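Local coordinates for extracellular solute-binding protein family 1 (Kribbella flavida, PDB 5IXP), which probably binds a solute, perhaps a sugar, outside the cell and delivers it to an ABC transporter, at residues A126-P131 with A156-S161; L169-M174 with Q361-A366; R199-I204 with S378-Q383. One frame throughout, in Å; residues are numbered along the deposited sequence.

Interaction 1 (A126-P131 with A156-S161); sequences ARAGLP and AKMPNS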
loop_
_atom_site.group_PDB
_atom_site.type_symbol
_atom_site.label_atom_id
_atom_site.label_comp_id
_atom_site.label_asym_id
_atom_site.label_seq_id
_atom_site.Cartn_x
_atom_site.Cartn_y
_atom_site.Cartn_z
ATOM N N ALA A 126 -27.457 -3.963 -5.946
ATOM C CA ALA A 126 -28.694 -4.491 -6.516
ATOM C C ALA A 126 -29.879 -3.598 -6.166
ATOM O O ALA A 126 -30.676 -3.223 -7.037
ATOM C CB ALA A 126 -28.930 -5.917 -6.022
ATOM N N ARG A 127 -29.990 -3.230 -4.886
ATOM C CA ARG A 127 -31.119 -2.439 -4.414
ATOM C C ARG A 127 -31.097 -1.029 -4.987
ATOM O O ARG A 127 -32.147 -0.378 -5.088
ATOM C CB ARG A 127 -31.109 -2.410 -2.882
ATOM C CG ARG A 127 -31.439 -3.769 -2.263
ATOM C CD ARG A 127 -31.083 -3.862 -0.783
ATOM N NE ARG A 127 -31.382 -2.636 -0.044
ATOM C CZ ARG A 127 -30.926 -2.366 1.181
ATOM N NH1 ARG A 127 -30.146 -3.240 1.819
ATOM N NH2 ARG A 127 -31.242 -1.218 1.770
ATOM N N ALA A 128 -29.921 -0.535 -5.352
ATOM C CA ALA A 128 -29.791 0.796 -5.919
ATOM C C ALA A 128 -29.972 0.814 -7.429
ATOM O O ALA A 128 -29.901 1.890 -8.031
ATOM C CB ALA A 128 -28.429 1.396 -5.553
ATOM N N GLY A 129 -30.203 -0.338 -8.054
ATOM C CA GLY A 129 -30.338 -0.381 -9.496
ATOM C C GLY A 129 -29.035 -0.421 -10.259
ATOM O O GLY A 129 -29.053 -0.286 -11.488
ATOM N N LEU A 130 -27.905 -0.594 -9.571
ATOM C CA LEU A 130 -26.606 -0.724 -10.210
ATOM C C LEU A 130 -26.405 -2.145 -10.716
ATOM O O LEU A 130 -27.092 -3.071 -10.277
ATOM C CB LEU A 130 -25.497 -0.372 -9.221
ATOM C CG LEU A 130 -25.278 1.115 -8.952
ATOM C CD1 LEU A 130 -24.292 1.320 -7.805
ATOM C CD2 LEU A 130 -24.793 1.798 -10.221
ATOM N N PRO A 131 -25.464 -2.353 -11.638
ATOM C CA PRO A 131 -25.082 -3.723 -11.988
ATOM C C PRO A 131 -24.451 -4.412 -10.785
ATOM O O PRO A 131 -23.942 -3.766 -9.864
ATOM C CB PRO A 131 -24.062 -3.536 -13.117
ATOM C CG PRO A 131 -23.469 -2.180 -12.853
ATOM C CD PRO A 131 -24.654 -1.361 -12.382
ATOM N N ALA A 156 -28.511 8.823 -4.564
ATOM C CA ALA A 156 -29.859 9.311 -4.833
ATOM C C ALA A 156 -30.902 8.244 -4.539
ATOM O O ALA A 156 -32.043 8.568 -4.187
ATOM C CB ALA A 156 -29.965 9.785 -6.285
ATOM N N LYS A 157 -30.525 6.973 -4.662
ATOM C CA LYS A 157 -31.410 5.846 -4.415
ATOM C C LYS A 157 -31.284 5.286 -3.006
ATOM O O LYS A 157 -32.147 4.512 -2.587
ATOM C CB LYS A 157 -31.115 4.727 -5.417
ATOM C CG LYS A 157 -31.138 5.174 -6.865
ATOM C CD LYS A 157 -32.539 5.064 -7.424
ATOM C CE LYS A 157 -33.021 3.639 -7.302
ATOM N NZ LYS A 157 -34.502 3.540 -7.290
HETATM N N MSE A 158 -30.232 5.640 -2.277
HETATM C CA MSE A 158 -29.919 4.981 -1.016
HETATM C C MSE A 158 -29.574 5.993 0.068
HETATM O O MSE A 158 -28.406 6.141 0.437
HETATM C CB MSE A 158 -28.753 4.001 -1.213
HETATM C CG MSE A 158 -28.956 3.017 -2.358
HETATM SE SE MSE A 158 -30.252 1.639 -1.873
HETATM C CE MSE A 158 -29.049 0.446 -0.892
ATOM N N PRO A 159 -30.592 6.673 0.600
ATOM C CA PRO A 159 -30.319 7.763 1.549
ATOM C C PRO A 159 -29.613 7.318 2.817
ATOM O O PRO A 159 -28.914 8.130 3.431
ATOM C CB PRO A 159 -31.719 8.323 1.842
ATOM C CG PRO A 159 -32.636 7.175 1.583
ATOM C CD PRO A 159 -32.038 6.465 0.402
ATOM N N ASN A 160 -29.763 6.062 3.231
ATOM C CA ASN A 160 -29.158 5.583 4.467
ATOM C C ASN A 160 -27.819 4.890 4.256
ATOM O O ASN A 160 -27.305 4.275 5.196
ATOM C CB ASN A 160 -30.111 4.636 5.188
ATOM C CG ASN A 160 -31.318 5.345 5.731
ATOM O OD1 ASN A 160 -31.279 6.549 5.991
ATOM N ND2 ASN A 160 -32.407 4.606 5.902
ATOM N N SER A 161 -27.237 4.974 3.064
ATOM C CA SER A 161 -25.908 4.421 2.827
ATOM C C SER A 161 -25.009 5.480 2.210
ATOM O O SER A 161 -25.477 6.400 1.535
ATOM C CB SER A 161 -25.949 3.196 1.904
ATOM O OG SER A 161 -26.572 2.099 2.544
#
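Two helix ends meet here in a solute-binding protein of the periplasmic-binding-protein fold. Ala128 and Arg127 face selenomethionine Met158 and Lys157, which come from the end of helix 144-157. Gly129 follows helix 122-127 with positive phi (82°) and forms a Schellman motif, its N bonded to Ala126 O. The central touch is apolar: Ala128 CB lies 3.6 Å from Met158 CG and 4.1 Å from Met158 SE. The Met158 chain is bent at chi2 (-74°) and again at chi3 (-83°). This folds the selenium back past Ala128 and carries the methyl CE to Arg127. CE then sits over one face of the Arg127 guanidinium, toward its rim, 3.8 Å from Arg127 NH2. The two side chains cross at about a right angle, and Met158 CE also touches Arg127 CB at 4.0 Å. The contact is dispersive. Arg127 NH1 makes a long, weak ion pair with Asp230. On the other flank, the Lys157 chain, bent at chi2 and chi3, curls round Ala128 O, with Lys157 CG and CE each 3.7 Å from it. That is a van der Waals contact through carbon. Ala128 and Met158 are buried, while Arg127 and Lys157 border them at the surface. Phe154 also packs on Ala128, and Leu124 on Met158. Beyond Met158 the chain reverses in a type I beta turn closed by Ser161 N to Met158 O. The Schellman motif is a common C-terminal ending of helices at a glycine of positive phi; here it packs on the chain leaving helix 144-157.

Interaction 2 (L169-M174 with Q361-A366); sequences LTWEAM and QVFTEA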
loop_
_atom_site.group_PDB
_atom_site.type_symbol
_atom_site.label_atom_id
_atom_site.label_comp_id
_atom_site.label_asym_id
_atom_site.label_seq_id
_atom_site.Cartn_x
_atom_site.Cartn_y
_atom_site.Cartn_z
ATOM N N LEU A 169 -9.276 7.989 3.018
ATOM C CA LEU A 169 -8.806 6.836 2.242
ATOM C C LEU A 169 -9.000 7.054 0.743
ATOM O O LEU A 169 -8.181 6.589 -0.058
ATOM C CB LEU A 169 -9.486 5.541 2.693
ATOM C CG LEU A 169 -9.013 4.954 4.032
ATOM C CD1 LEU A 169 -9.485 3.509 4.202
ATOM C CD2 LEU A 169 -7.500 5.039 4.177
ATOM N N THR A 170 -10.055 7.771 0.343
ATOM C CA THR A 170 -10.202 8.120 -1.066
ATOM C C THR A 170 -9.069 9.036 -1.517
ATOM O O THR A 170 -8.543 8.895 -2.631
ATOM C CB THR A 170 -11.564 8.781 -1.309
ATOM O OG1 THR A 170 -12.608 7.948 -0.782
ATOM C CG2 THR A 170 -11.799 9.008 -2.804
ATOM N N TRP A 171 -8.677 9.975 -0.655
ATOM C CA TRP A 171 -7.530 10.838 -0.926
ATOM C C TRP A 171 -6.256 10.032 -1.112
ATOM O O TRP A 171 -5.478 10.287 -2.041
ATOM C CB TRP A 171 -7.363 11.834 0.223
ATOM C CG TRP A 171 -6.026 12.561 0.288
ATOM C CD1 TRP A 171 -4.888 12.150 0.936
ATOM C CD2 TRP A 171 -5.721 13.837 -0.283
ATOM N NE1 TRP A 171 -3.891 13.092 0.790
ATOM C CE2 TRP A 171 -4.377 14.138 0.049
ATOM C CE3 TRP A 171 -6.447 14.748 -1.054
ATOM C CZ2 TRP A 171 -3.749 15.316 -0.366
ATOM C CZ3 TRP A 171 -5.821 15.924 -1.462
ATOM C CH2 TRP A 171 -4.485 16.195 -1.119
ATOM N N GLU A 172 -6.002 9.080 -0.210
ATOM C CA GLU A 172 -4.817 8.240 -0.358
ATOM C C GLU A 172 -4.811 7.559 -1.718
ATOM O O GLU A 172 -3.778 7.523 -2.401
ATOM C CB GLU A 172 -4.765 7.198 0.759
ATOM C CG GLU A 172 -4.566 7.793 2.146
ATOM C CD GLU A 172 -3.159 8.363 2.320
ATOM O OE1 GLU A 172 -2.220 7.586 2.612
ATOM O OE2 GLU A 172 -2.981 9.580 2.125
ATOM N N ALA A 173 -5.964 7.038 -2.137
ATOM C CA ALA A 173 -6.040 6.326 -3.408
ATOM C C ALA A 173 -5.741 7.254 -4.578
ATOM O O ALA A 173 -4.964 6.902 -5.473
ATOM C CB ALA A 173 -7.413 5.677 -3.565
HETATM N N MSE A 174 -6.315 8.454 -4.574
HETATM C CA MSE A 174 -6.122 9.375 -5.687
HETATM C C MSE A 174 -4.757 10.045 -5.679
HETATM O O MSE A 174 -4.110 10.154 -6.722
HETATM C CB MSE A 174 -7.206 10.454 -5.677
HETATM C CG MSE A 174 -8.602 9.888 -5.819
HETATM SE SE MSE A 174 -9.873 11.364 -5.821
HETATM C CE MSE A 174 -9.250 12.229 -7.470
ATOM N N GLN A 361 0.437 13.913 6.279
ATOM C CA GLN A 361 -0.344 13.856 7.511
ATOM C C GLN A 361 -1.130 15.144 7.736
ATOM O O GLN A 361 -2.278 15.105 8.195
ATOM C CB GLN A 361 0.583 13.571 8.695
ATOM C CG GLN A 361 -0.136 13.320 10.007
ATOM C CD GLN A 361 0.807 12.956 11.144
ATOM O OE1 GLN A 361 1.716 12.137 10.984
ATOM N NE2 GLN A 361 0.594 13.569 12.301
ATOM N N VAL A 362 -0.539 16.298 7.419
ATOM C CA VAL A 362 -1.267 17.547 7.634
ATOM C C VAL A 362 -2.416 17.663 6.636
ATOM O O VAL A 362 -3.497 18.158 6.979
ATOM C CB VAL A 362 -0.336 18.780 7.606
ATOM C CG1 VAL A 362 0.999 18.484 8.278
ATOM C CG2 VAL A 362 -0.153 19.343 6.212
ATOM N N PHE A 363 -2.229 17.167 5.403
ATOM C CA PHE A 363 -3.318 17.213 4.432
ATOM C C PHE A 363 -4.446 16.266 4.820
ATOM O O PHE A 363 -5.627 16.616 4.694
ATOM C CB PHE A 363 -2.811 16.893 3.025
ATOM C CG PHE A 363 -2.158 18.059 2.339
ATOM C CD1 PHE A 363 -2.927 19.005 1.671
ATOM C CD2 PHE A 363 -0.780 18.220 2.372
ATOM C CE1 PHE A 363 -2.337 20.084 1.040
ATOM C CE2 PHE A 363 -0.178 19.297 1.743
ATOM C CZ PHE A 363 -0.961 20.233 1.073
ATOM N N THR A 364 -4.115 15.063 5.295
ATOM C CA THR A 364 -5.182 14.128 5.631
ATOM C C THR A 364 -5.898 14.542 6.909
ATOM O O THR A 364 -7.113 14.337 7.028
ATOM C CB THR A 364 -4.649 12.693 5.753
ATOM O OG1 THR A 364 -3.624 12.620 6.752
ATOM C CG2 THR A 364 -4.096 12.211 4.413
ATOM N N GLU A 365 -5.176 15.134 7.869
ATOM C CA GLU A 365 -5.849 15.677 9.047
ATOM C C GLU A 365 -6.833 16.760 8.637
ATOM O O GLU A 365 -7.973 16.791 9.119
ATOM C CB GLU A 365 -4.830 16.228 10.055
ATOM C CG GLU A 365 -4.054 15.134 10.793
ATOM C CD GLU A 365 -2.945 15.667 11.684
ATOM O OE1 GLU A 365 -2.739 16.898 11.728
ATOM O OE2 GLU A 365 -2.270 14.845 12.343
ATOM N N ALA A 366 -6.417 17.639 7.721
ATOM C CA ALA A 366 -7.306 18.697 7.260
ATOM C C ALA A 366 -8.516 18.120 6.537
ATOM O O ALA A 366 -9.651 18.557 6.759
ATOM C CB ALA A 366 -6.541 19.665 6.355
#
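The two helical segments run roughly antiparallel, their axes 10.5 Å apart at closest approach and their directions at 139°, with Trp171 and Thr364 nearest in the backbone. Trp171 makes the largest share of the contact. Its CG is anti to the backbone N (chi1 165°), which sends the indole across to the second helix. There the pyrrole side, at CD1, meets the methyl CG2 of Thr364 at 3.6 Å. Farther along the indole, CZ2 packs on Phe363 CB at 3.9 Å. The planes of the six-membered ring of Trp171 and the Phe363 ring are only 14° apart, yet the rings are so offset, with centroids 6.0 Å apart, that little of one lies over the other. The contact is thus carried by ring carbons against methyl and methylene groups. In this periplasmic-binding-protein fold it ties a C-terminal helix, 356-371, to helix 167-175 from the middle of the chain, where Leu197 and Ile204 of helix 195-209 also pack on Trp171. The polar groups at its border are tied to Asn360, one residue before segment 361-366. Asn360 OD1 accepts from Trp171 NE1, and Asn360 ND2 donates to Glu172 OE2. A bend at chi2 turns the Glu172 carboxylate toward the second helix, where OE2 passes 3.7 Å from Thr364 CG2. The same oxygen forms a salt bridge with Arg175, so its charge is probably compensated within its own helix.

Interaction 3 (R199-I204 with S378-Q383); sequences RTWDQI and SAAWKQ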
loop_
_atom_site.group_PDB
_atom_site.type_symbol
_atom_site.label_atom_id
_atom_site.label_comp_id
_atom_site.label_asym_id
_atom_site.label_seq_id
_atom_site.Cartn_x
_atom_site.Cartn_y
_atom_site.Cartn_z
ATOM N N ARG A 199 -7.091 20.201 -7.171
ATOM C CA ARG A 199 -8.230 19.648 -7.895
ATOM C C ARG A 199 -8.674 18.321 -7.292
ATOM O O ARG A 199 -9.877 18.035 -7.222
ATOM C CB ARG A 199 -7.904 19.503 -9.381
ATOM C CG ARG A 199 -8.147 20.799 -10.133
ATOM C CD ARG A 199 -8.167 20.622 -11.634
ATOM N NE ARG A 199 -8.210 21.914 -12.302
ATOM C CZ ARG A 199 -8.452 22.070 -13.598
ATOM N NH1 ARG A 199 -8.679 21.008 -14.361
ATOM N NH2 ARG A 199 -8.471 23.287 -14.131
ATOM N N THR A 200 -7.712 17.495 -6.867
ATOM C CA THR A 200 -8.026 16.263 -6.152
ATOM C C THR A 200 -8.794 16.560 -4.873
ATOM O O THR A 200 -9.831 15.944 -4.592
ATOM C CB THR A 200 -6.729 15.515 -5.834
ATOM O OG1 THR A 200 -6.053 15.198 -7.055
ATOM C CG2 THR A 200 -7.008 14.239 -5.054
ATOM N N TRP A 201 -8.276 17.495 -4.075
ATOM C CA TRP A 201 -8.973 17.955 -2.876
ATOM C C TRP A 201 -10.398 18.391 -3.205
ATOM O O TRP A 201 -11.363 17.947 -2.568
ATOM C CB TRP A 201 -8.173 19.107 -2.254
ATOM C CG TRP A 201 -8.823 19.832 -1.097
ATOM C CD1 TRP A 201 -9.735 20.856 -1.170
ATOM C CD2 TRP A 201 -8.561 19.632 0.299
ATOM N NE1 TRP A 201 -10.074 21.283 0.095
ATOM C CE2 TRP A 201 -9.365 20.553 1.015
ATOM C CE3 TRP A 201 -7.728 18.762 1.015
ATOM C CZ2 TRP A 201 -9.361 20.624 2.416
ATOM C CZ3 TRP A 201 -7.729 18.827 2.407
ATOM C CH2 TRP A 201 -8.542 19.751 3.093
ATOM N N ASP A 202 -10.552 19.252 -4.216
ATOM C CA ASP A 202 -11.878 19.775 -4.536
ATOM C C ASP A 202 -12.846 18.658 -4.897
ATOM O O ASP A 202 -14.016 18.687 -4.495
ATOM C CB ASP A 202 -11.800 20.787 -5.679
ATOM C CG ASP A 202 -11.197 22.104 -5.245
ATOM O OD1 ASP A 202 -11.145 22.367 -4.029
ATOM O OD2 ASP A 202 -10.785 22.881 -6.119
ATOM N N GLN A 203 -12.377 17.665 -5.657
ATOM C CA GLN A 203 -13.271 16.602 -6.106
ATOM C C GLN A 203 -13.724 15.723 -4.941
ATOM O O GLN A 203 -14.889 15.307 -4.888
ATOM C CB GLN A 203 -12.584 15.774 -7.192
ATOM C CG GLN A 203 -13.492 14.802 -7.907
ATOM C CD GLN A 203 -12.849 14.238 -9.172
ATOM O OE1 GLN A 203 -11.626 14.186 -9.287
ATOM N NE2 GLN A 203 -13.677 13.832 -10.132
ATOM N N ILE A 204 -12.823 15.424 -3.999
ATOM C CA ILE A 204 -13.225 14.636 -2.839
ATOM C C ILE A 204 -14.124 15.451 -1.922
ATOM O O ILE A 204 -15.104 14.931 -1.377
ATOM C CB ILE A 204 -11.991 14.112 -2.088
ATOM C CG1 ILE A 204 -11.181 13.233 -3.021
ATOM C CG2 ILE A 204 -12.406 13.322 -0.840
ATOM C CD1 ILE A 204 -9.876 12.790 -2.410
ATOM N N SER A 378 -12.370 25.578 2.566
ATOM C CA SER A 378 -11.362 26.596 2.297
ATOM C C SER A 378 -10.467 26.823 3.513
ATOM O O SER A 378 -9.251 26.977 3.367
ATOM C CB SER A 378 -12.025 27.899 1.854
ATOM O OG SER A 378 -12.564 28.565 2.972
ATOM N N ALA A 379 -11.039 26.832 4.722
ATOM C CA ALA A 379 -10.217 27.031 5.916
ATOM C C ALA A 379 -9.284 25.848 6.147
ATOM O O ALA A 379 -8.126 26.023 6.547
ATOM C CB ALA A 379 -11.100 27.256 7.144
ATOM N N ALA A 380 -9.771 24.633 5.900
ATOM C CA ALA A 380 -8.920 23.461 6.084
ATOM C C ALA A 380 -7.783 23.438 5.070
ATOM O O ALA A 380 -6.654 23.047 5.400
ATOM C CB ALA A 380 -9.762 22.191 5.983
ATOM N N TRP A 381 -8.067 23.825 3.826
ATOM C CA TRP A 381 -7.024 23.825 2.813
ATOM C C TRP A 381 -5.946 24.846 3.147
ATOM O O TRP A 381 -4.751 24.550 3.021
ATOM C CB TRP A 381 -7.625 24.090 1.430
ATOM C CG TRP A 381 -6.590 24.248 0.356
ATOM C CD1 TRP A 381 -6.137 25.418 -0.183
ATOM C CD2 TRP A 381 -5.879 23.198 -0.308
ATOM N NE1 TRP A 381 -5.184 25.158 -1.144
ATOM C CE2 TRP A 381 -5.009 23.803 -1.239
ATOM C CE3 TRP A 381 -5.898 21.801 -0.209
ATOM C CZ2 TRP A 381 -4.159 23.063 -2.060
ATOM C CZ3 TRP A 381 -5.057 21.067 -1.030
ATOM C CH2 TRP A 381 -4.196 21.700 -1.942
ATOM N N LYS A 382 -6.344 26.048 3.591
ATOM C CA LYS A 382 -5.347 27.035 3.982
ATOM C C LYS A 382 -4.526 26.535 5.161
ATOM O O LYS A 382 -3.303 26.708 5.188
ATOM C CB LYS A 382 -6.008 28.373 4.319
ATOM C CG LYS A 382 -6.738 29.014 3.161
ATOM C CD LYS A 382 -7.352 30.353 3.592
ATOM C CE LYS A 382 -8.079 31.043 2.448
ATOM N NZ LYS A 382 -7.146 31.458 1.358
ATOM N N GLN A 383 -5.177 25.900 6.139
ATOM C CA GLN A 383 -4.433 25.386 7.285
ATOM C C GLN A 383 -3.468 24.288 6.864
ATOM O O GLN A 383 -2.325 24.250 7.334
ATOM C CB GLN A 383 -5.381 24.871 8.372
ATOM C CG GLN A 383 -4.640 24.246 9.550
ATOM C CD GLN A 383 -5.546 23.932 10.722
ATOM O OE1 GLN A 383 -6.729 24.265 10.709
ATOM N NE2 GLN A 383 -4.990 23.291 11.753
#
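Trp201 and Trp381 meet in an edge-to-face stack, the edge of Trp381 turned toward the face of Trp201. The five-membered ring of Trp201 and the six-membered ring of Trp381 have centroids 4.8 Å apart, with planes at 58°. The closest atom is Trp381 CE3, which stands over the Trp201 face 3.5 Å from CD2. Next to it, Trp381 CZ3 reaches back to Trp201 CB at 3.9 Å. The two indoles point opposite ways, so each lies near the root of the other: Trp381 CB is 4.0 Å from Trp201 NE1. Both have CG anti to the backbone N (chi1 173° and 174°), which extends each ring away from its own helix and into the space between the helices. The far rim of Trp201 meets Ala380, with CZ2 3.9 Å from Ala380 CB. That methyl approaches the rim of the indole roughly in the ring plane. Further out, a hydrogen bond from Trp201 NE1 to Ser377 OG helps to set the rotation of the indole and satisfies its one polar atom. Ala366 and Leu367 of helix 356-371 also pack on Trp201, so a third helix helps to hold it. Lys198, one residue before segment 199-204, makes a cation-pi contact with Trp381 and a salt bridge with Asp202 OD1. A leucine in place of Trp201 would probably leave Ser377 OG without this donor and open a gap beside Ala380 and the edge of Trp381. The contact rests on dispersion and on the weak attraction of ring C-H groups for an aromatic face. Lys198 lies in the same helix as Trp201 and so probably adds a second, electrostatic tie across to Trp381.

How the interactions relate
Interactions 2 and 3 form one continuous helical packing region, their centres 10 Å apart. Helices 167-175 and 195-209 follow each other in the chain, as do 356-371 and 377-392, and the segments of the two contacts alternate. The groups touch directly: Ala366 CB packs on Ala380 O at 3.5 Å, and Phe363 CE1 on Trp381 CZ3 at 3.6 Å. The C-terminal helices are thereby packed against helices from the middle of the chain. Interaction 1 closes earlier in the chain and lies apart, its centre 26 Å from that of interaction 2 and 28 Å from that of interaction 3. Helix 144-157, which ends in interaction 1, precedes helix 167-175 of interaction 2.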